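Local coordinates for putative protein (Aquifex aeolicus, PDB 1T6T) that is of unknown function but carries a Toprim domain, so it probably acts on nucleic acid, as relatives such as RNase M5 do, at residues B[22-27]-B[41-46]; B[64-69]-B[92-97]. One frame throughout, in Å; residues are numbered along the deposited sequence.

Interaction 1: B[22-27]-B[41-46]; sequences AVILVE and KNVIDL
Two groups of strand 43-45 reach the carbonyl oxygen of Ile24. The amide of Ile44 donates to it, with Ile44 N 2.8 Å from Ile24 O and almost in line with the carbonyl bond. The CA-H of Val43 adds a weaker contact, with Val43 CA 3.3 Å from Ile24 O. This is the bonding of neighbouring parallel strands. Ile24 N donates to Asn42 O at 3.0 Å, and Val26 N to Ile44 O. Just past the end of strand 43-45, Leu46 N donates to Val26 O at 2.8 Å. The strand axes approach to 4.7 Å and cross at -25°.

On one face, Leu25 and Ile44 lie side by side and point the same way, with Leu25 CD2 3.7 Å from Ile44 CB. Ile44 turns CG1 beside its own backbone N (chi1 -67°), which brings CG1 and CD1 to Val23 CG1; the Ile44 CG1 to Val23 CG1 distance is 3.9 Å. On the other face, Val26 and Val43 cross at about a right angle, with Val26 CG2 3.7 Å from Val43 CG1. Asn42 is the centre of an inverse gamma turn that leads into the strand. Its amide group packs across the CG2 methyl of Val23, and its ND2 donates to Ser19 O. Asp45 turns its carboxylate away, to a salt bridge with Lys49. Glu27, just after strand 23-26, probably corresponds to the conserved glutamate that follows the first strand in Toprim domains.

Helix 29-36 connects the two strands in a beta-alpha-beta crossover. Helix 51-58 packs on Val23, Ile44 and Leu46, and helix 73-88 on Leu25, Glu27 and Leu46. Strand 64-67 borders strand 23-26 along its other edge.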
loop_
_atom_site.group_PDB
_atom_site.type_symbol
_atom_site.label_atom_id
_atom_site.label_comp_id
_atom_site.label_asym_id
_atom_site.label_seq_id
_atom_site.Cartn_x
_atom_site.Cartn_y
_atom_site.Cartn_z
ATOM N N ALA B 22 -4.941 22.274 -4.432
ATOM C CA ALA B 22 -4.022 21.158 -4.623
ATOM C C ALA B 22 -4.704 19.829 -4.321
ATOM O O ALA B 22 -5.625 19.769 -3.511
ATOM C CB ALA B 22 -2.804 21.331 -3.724
ATOM N N VAL B 23 -4.241 18.769 -4.975
ATOM C CA VAL B 23 -4.798 17.441 -4.769
ATOM C C VAL B 23 -4.066 16.754 -3.625
ATOM O O VAL B 23 -2.853 16.892 -3.472
ATOM C CB VAL B 23 -4.657 16.558 -6.031
ATOM C CG1 VAL B 23 -5.279 15.190 -5.781
ATOM C CG2 VAL B 23 -5.337 17.220 -7.206
ATOM N N ILE B 24 -4.816 16.020 -2.817
ATOM C CA ILE B 24 -4.251 15.297 -1.690
ATOM C C ILE B 24 -4.053 13.843 -2.096
ATOM O O ILE B 24 -4.941 13.236 -2.701
ATOM C CB ILE B 24 -5.209 15.341 -0.477
ATOM C CG1 ILE B 24 -5.345 16.785 0.016
ATOM C CG2 ILE B 24 -4.708 14.399 0.624
ATOM C CD1 ILE B 24 -6.482 17.003 0.998
ATOM N N LEU B 25 -2.890 13.291 -1.763
ATOM C CA LEU B 25 -2.597 11.896 -2.076
ATOM C C LEU B 25 -2.484 11.091 -0.788
ATOM O O LEU B 25 -1.756 11.471 0.133
ATOM C CB LEU B 25 -1.284 11.770 -2.855
ATOM C CG LEU B 25 -1.147 12.493 -4.195
ATOM C CD1 LEU B 25 0.143 12.032 -4.874
ATOM C CD2 LEU B 25 -2.340 12.192 -5.087
ATOM N N VAL B 26 -3.223 9.989 -0.722
ATOM C CA VAL B 26 -3.186 9.110 0.438
ATOM C C VAL B 26 -2.978 7.698 -0.074
ATOM O O VAL B 26 -3.048 7.445 -1.274
ATOM C CB VAL B 26 -4.498 9.170 1.284
ATOM C CG1 VAL B 26 -4.704 10.580 1.829
ATOM C CG2 VAL B 26 -5.695 8.724 0.451
ATOM N N GLU B 27 -2.729 6.776 0.841
ATOM C CA GLU B 27 -2.482 5.399 0.459
ATOM C C GLU B 27 -3.745 4.593 0.204
ATOM O O GLU B 27 -3.880 3.961 -0.840
ATOM C CB GLU B 27 -1.668 4.708 1.553
ATOM C CG GLU B 27 -0.623 3.737 1.039
ATOM C CD GLU B 27 -1.200 2.669 0.143
ATOM O OE1 GLU B 27 -2.003 1.844 0.634
ATOM O OE2 GLU B 27 -0.848 2.658 -1.055
ATOM N N LYS B 41 -12.763 16.339 -0.293
ATOM C CA LYS B 41 -12.996 15.408 -1.391
ATOM C C LYS B 41 -11.934 15.284 -2.485
ATOM O O LYS B 41 -11.877 14.263 -3.167
ATOM C CB LYS B 41 -14.330 15.764 -2.051
ATOM C CG LYS B 41 -15.507 15.836 -1.083
ATOM C CD LYS B 41 -15.863 14.463 -0.544
ATOM C CE LYS B 41 -16.325 13.538 -1.665
ATOM N NZ LYS B 41 -16.678 12.173 -1.176
ATOM N N ASN B 42 -11.109 16.311 -2.661
ATOM C CA ASN B 42 -10.086 16.292 -3.704
ATOM C C ASN B 42 -8.924 15.424 -3.241
ATOM O O ASN B 42 -7.833 15.912 -2.949
ATOM C CB ASN B 42 -9.632 17.729 -4.000
ATOM C CG ASN B 42 -8.761 17.828 -5.239
ATOM O OD1 ASN B 42 -8.772 16.942 -6.096
ATOM N ND2 ASN B 42 -8.011 18.920 -5.346
ATOM N N VAL B 43 -9.177 14.118 -3.206
ATOM C CA VAL B 43 -8.205 13.144 -2.727
ATOM C C VAL B 43 -8.069 11.956 -3.670
ATOM O O VAL B 43 -9.054 11.486 -4.235
ATOM C CB VAL B 43 -8.637 12.597 -1.340
ATOM C CG1 VAL B 43 -7.586 11.629 -0.800
ATOM C CG2 VAL B 43 -8.856 13.744 -0.367
ATOM N N ILE B 44 -6.842 11.484 -3.845
ATOM C CA ILE B 44 -6.586 10.317 -4.679
ATOM C C ILE B 44 -5.932 9.265 -3.799
ATOM O O ILE B 44 -4.969 9.562 -3.088
ATOM C CB ILE B 44 -5.611 10.617 -5.846
ATOM C CG1 ILE B 44 -6.258 11.580 -6.843
ATOM C CG2 ILE B 44 -5.220 9.307 -6.550
ATOM C CD1 ILE B 44 -5.341 11.960 -7.989
ATOM N N ASP B 45 -6.465 8.051 -3.829
ATOM C CA ASP B 45 -5.881 6.961 -3.051
ATOM C C ASP B 45 -4.988 6.152 -3.988
ATOM O O ASP B 45 -5.399 5.778 -5.087
ATOM C CB ASP B 45 -6.978 6.095 -2.408
ATOM C CG ASP B 45 -8.019 5.603 -3.403
ATOM O OD1 ASP B 45 -8.389 6.351 -4.332
ATOM O OD2 ASP B 45 -8.489 4.460 -3.234
ATOM N N LEU B 46 -3.758 5.901 -3.549
ATOM C CA LEU B 46 -2.759 5.199 -4.348
ATOM C C LEU B 46 -2.932 3.687 -4.530
ATOM O O LEU B 46 -2.648 3.157 -5.603
ATOM C CB LEU B 46 -1.369 5.486 -3.769
ATOM C CG LEU B 46 -0.133 5.129 -4.595
ATOM C CD1 LEU B 46 -0.107 5.947 -5.882
ATOM C CD2 LEU B 46 1.115 5.406 -3.767
#

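Interaction 2: B[64-69]-B[92-97]; sequences KVILLF and LVDENF
Leu67 CD1 presses on Val93 CG1 at 3.4 Å, closer than usual van der Waals contact. The pair joins the two parallel strands of a beta-alpha-beta unit in the Toprim fold, with helix 73-88 as the crossover. Val93 sets CG1 anti to its backbone N (chi1 177°), and this methyl meets both CG and CD1 of Leu67. Between the strands, Val65 takes part in two hydrogen bonds: Val65 N donates to Leu92 O at 2.9 Å, and Val65 O accepts from Asp94 N at 2.8 Å.

Packing at Ile66 is snug but ordinary. Its CG1 runs alongside Asp94 CB at 4.0 Å. Its CG2 meets the Phe97 ring obliquely, 4.0 Å from Phe97 CD2, and its CD1 also lies beside the ring. With an alanine at Ile66, the Phe97 ring would probably lose both methyl contacts and be freer to shift against the sheet.

The start of the contact is looser and nearer solvent. Lys64 crosses Leu92 with only its aliphatic part in touch, Lys64 CG to Leu92 CB at 4.1 Å. Leu92 itself is exposed.

Beyond the last strand bond, Leu67 N to Asp94 O, the chains separate and a water donates to both Leu67 O and Asp94 O. Asp94 then turns to its own chain: Asp94 OD1 caps the start of helix 96-101 by accepting from Asn96 N at 2.8 Å.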
loop_
_atom_site.group_PDB
_atom_site.type_symbol
_atom_site.label_atom_id
_atom_site.label_comp_id
_atom_site.label_asym_id
_atom_site.label_seq_id
_atom_site.Cartn_x
_atom_site.Cartn_y
_atom_site.Cartn_z
ATOM N N LYS B 64 -0.025 21.367 -8.031
ATOM C CA LYS B 64 0.438 21.078 -6.683
ATOM C C LYS B 64 -0.221 19.844 -6.081
ATOM O O LYS B 64 -1.408 19.587 -6.292
ATOM C CB LYS B 64 0.177 22.287 -5.787
ATOM C CG LYS B 64 0.946 22.279 -4.478
ATOM C CD LYS B 64 0.547 23.448 -3.575
ATOM C CE LYS B 64 0.698 24.799 -4.265
ATOM N NZ LYS B 64 -0.308 25.016 -5.351
ATOM N N VAL B 65 0.569 19.085 -5.330
ATOM C CA VAL B 65 0.085 17.878 -4.684
ATOM C C VAL B 65 0.457 17.857 -3.206
ATOM O O VAL B 65 1.608 18.091 -2.838
ATOM C CB VAL B 65 0.674 16.613 -5.343
ATOM C CG1 VAL B 65 0.216 15.381 -4.589
ATOM C CG2 VAL B 65 0.251 16.533 -6.798
ATOM N N ILE B 66 -0.528 17.579 -2.361
ATOM C CA ILE B 66 -0.300 17.488 -0.930
ATOM C C ILE B 66 -0.118 16.007 -0.586
ATOM O O ILE B 66 -1.028 15.204 -0.790
ATOM C CB ILE B 66 -1.502 18.050 -0.145
ATOM C CG1 ILE B 66 -1.643 19.555 -0.419
ATOM C CG2 ILE B 66 -1.323 17.779 1.342
ATOM C CD1 ILE B 66 -2.929 20.158 0.114
ATOM N N LEU B 67 1.058 15.641 -0.086
ATOM C CA LEU B 67 1.317 14.248 0.274
ATOM C C LEU B 67 0.844 13.985 1.696
ATOM O O LEU B 67 1.252 14.677 2.630
ATOM C CB LEU B 67 2.813 13.932 0.165
ATOM C CG LEU B 67 3.443 14.107 -1.216
ATOM C CD1 LEU B 67 4.893 13.660 -1.163
ATOM C CD2 LEU B 67 2.667 13.295 -2.252
ATOM N N LEU B 68 -0.034 13.002 1.856
ATOM C CA LEU B 68 -0.555 12.662 3.176
ATOM C C LEU B 68 -0.508 11.176 3.465
ATOM O O LEU B 68 -1.535 10.560 3.728
ATOM C CB LEU B 68 -2.000 13.131 3.343
ATOM C CG LEU B 68 -2.288 14.470 4.019
ATOM C CD1 LEU B 68 -3.766 14.506 4.392
ATOM C CD2 LEU B 68 -1.425 14.639 5.269
ATOM N N PHE B 69 0.683 10.598 3.417
ATOM C CA PHE B 69 0.833 9.181 3.708
ATOM C C PHE B 69 1.073 9.016 5.201
ATOM O O PHE B 69 1.508 9.953 5.874
ATOM C CB PHE B 69 1.989 8.615 2.893
ATOM C CG PHE B 69 1.750 8.682 1.421
ATOM C CD1 PHE B 69 0.808 7.849 0.822
ATOM C CD2 PHE B 69 2.412 9.619 0.637
ATOM C CE1 PHE B 69 0.527 7.955 -0.535
ATOM C CE2 PHE B 69 2.137 9.731 -0.723
ATOM C CZ PHE B 69 1.194 8.899 -1.310
ATOM N N LEU B 92 4.566 20.444 -7.974
ATOM C CA LEU B 92 5.021 21.068 -6.740
ATOM C C LEU B 92 4.502 20.145 -5.638
ATOM O O LEU B 92 3.312 19.835 -5.595
ATOM C CB LEU B 92 4.418 22.466 -6.587
ATOM C CG LEU B 92 4.895 23.477 -7.632
ATOM C CD1 LEU B 92 4.146 24.792 -7.474
ATOM C CD2 LEU B 92 6.394 23.686 -7.474
ATOM N N VAL B 93 5.395 19.694 -4.768
ATOM C CA VAL B 93 5.028 18.782 -3.691
ATOM C C VAL B 93 4.942 19.485 -2.338
ATOM O O VAL B 93 5.893 20.129 -1.900
ATOM C CB VAL B 93 6.052 17.620 -3.606
ATOM C CG1 VAL B 93 5.717 16.699 -2.446
ATOM C CG2 VAL B 93 6.053 16.846 -4.918
ATOM N N ASP B 94 3.793 19.356 -1.682
ATOM C CA ASP B 94 3.573 19.976 -0.380
ATOM C C ASP B 94 3.622 18.920 0.722
ATOM O O ASP B 94 2.786 18.020 0.764
ATOM C CB ASP B 94 2.208 20.670 -0.357
ATOM C CG ASP B 94 1.973 21.465 0.912
ATOM O OD1 ASP B 94 2.705 21.260 1.902
ATOM O OD2 ASP B 94 1.040 22.296 0.922
ATOM N N GLU B 95 4.608 19.031 1.609
ATOM C CA GLU B 95 4.751 18.093 2.722
ATOM C C GLU B 95 4.441 18.776 4.049
ATOM O O GLU B 95 4.511 18.150 5.104
ATOM C CB GLU B 95 6.179 17.540 2.783
ATOM C CG GLU B 95 6.532 16.552 1.693
ATOM C CD GLU B 95 7.917 15.971 1.888
ATOM O OE1 GLU B 95 8.913 16.683 1.629
ATOM O OE2 GLU B 95 8.011 14.802 2.317
ATOM N N ASN B 96 4.101 20.059 3.996
ATOM C CA ASN B 96 3.812 20.806 5.214
ATOM C C ASN B 96 2.716 20.212 6.087
ATOM O O ASN B 96 2.841 20.197 7.305
ATOM C CB ASN B 96 3.460 22.259 4.886
ATOM C CG ASN B 96 4.612 23.004 4.240
ATOM O OD1 ASN B 96 5.765 22.845 4.633
ATOM N ND2 ASN B 96 4.301 23.831 3.252
ATOM N N PHE B 97 1.640 19.728 5.480
ATOM C CA PHE B 97 0.551 19.164 6.267
ATOM C C PHE B 97 0.956 17.878 6.960
ATOM O O PHE B 97 0.646 17.670 8.136
ATOM C CB PHE B 97 -0.675 18.941 5.380
ATOM C CG PHE B 97 -1.403 20.208 5.047
ATOM C CD1 PHE B 97 -2.280 20.782 5.962
ATOM C CD2 PHE B 97 -1.182 20.851 3.834
ATOM C CE1 PHE B 97 -2.929 21.985 5.674
ATOM C CE2 PHE B 97 -1.824 22.053 3.535
ATOM C CZ PHE B 97 -2.699 22.619 4.459
HETATM O O HOH W 1 1.609 17.315 3.192
#

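Interactions 1 and 2 are the two outer pairings of one four-stranded parallel sheet. Their inner strands, 23-26 and 64-67, are neighbours at its middle. Probable hydrogen bonds join them, Val23 O with Ile66 N and Leu25 N with Ile66 O. Each pairing belongs to its own beta-alpha-beta unit, and the units follow one another along the chain. Interaction 1 is the more buried, and branched aliphatic side chains pack on both faces of its backbone pairing. Interaction 2 is partly open: its edge strand has an exposed leucine and ends in a helix-capping aspartate, and a water bridges the two segments where they part. Helix 73-88 touches both contacts, while the second subunit reaches only interaction 1, at Glu27.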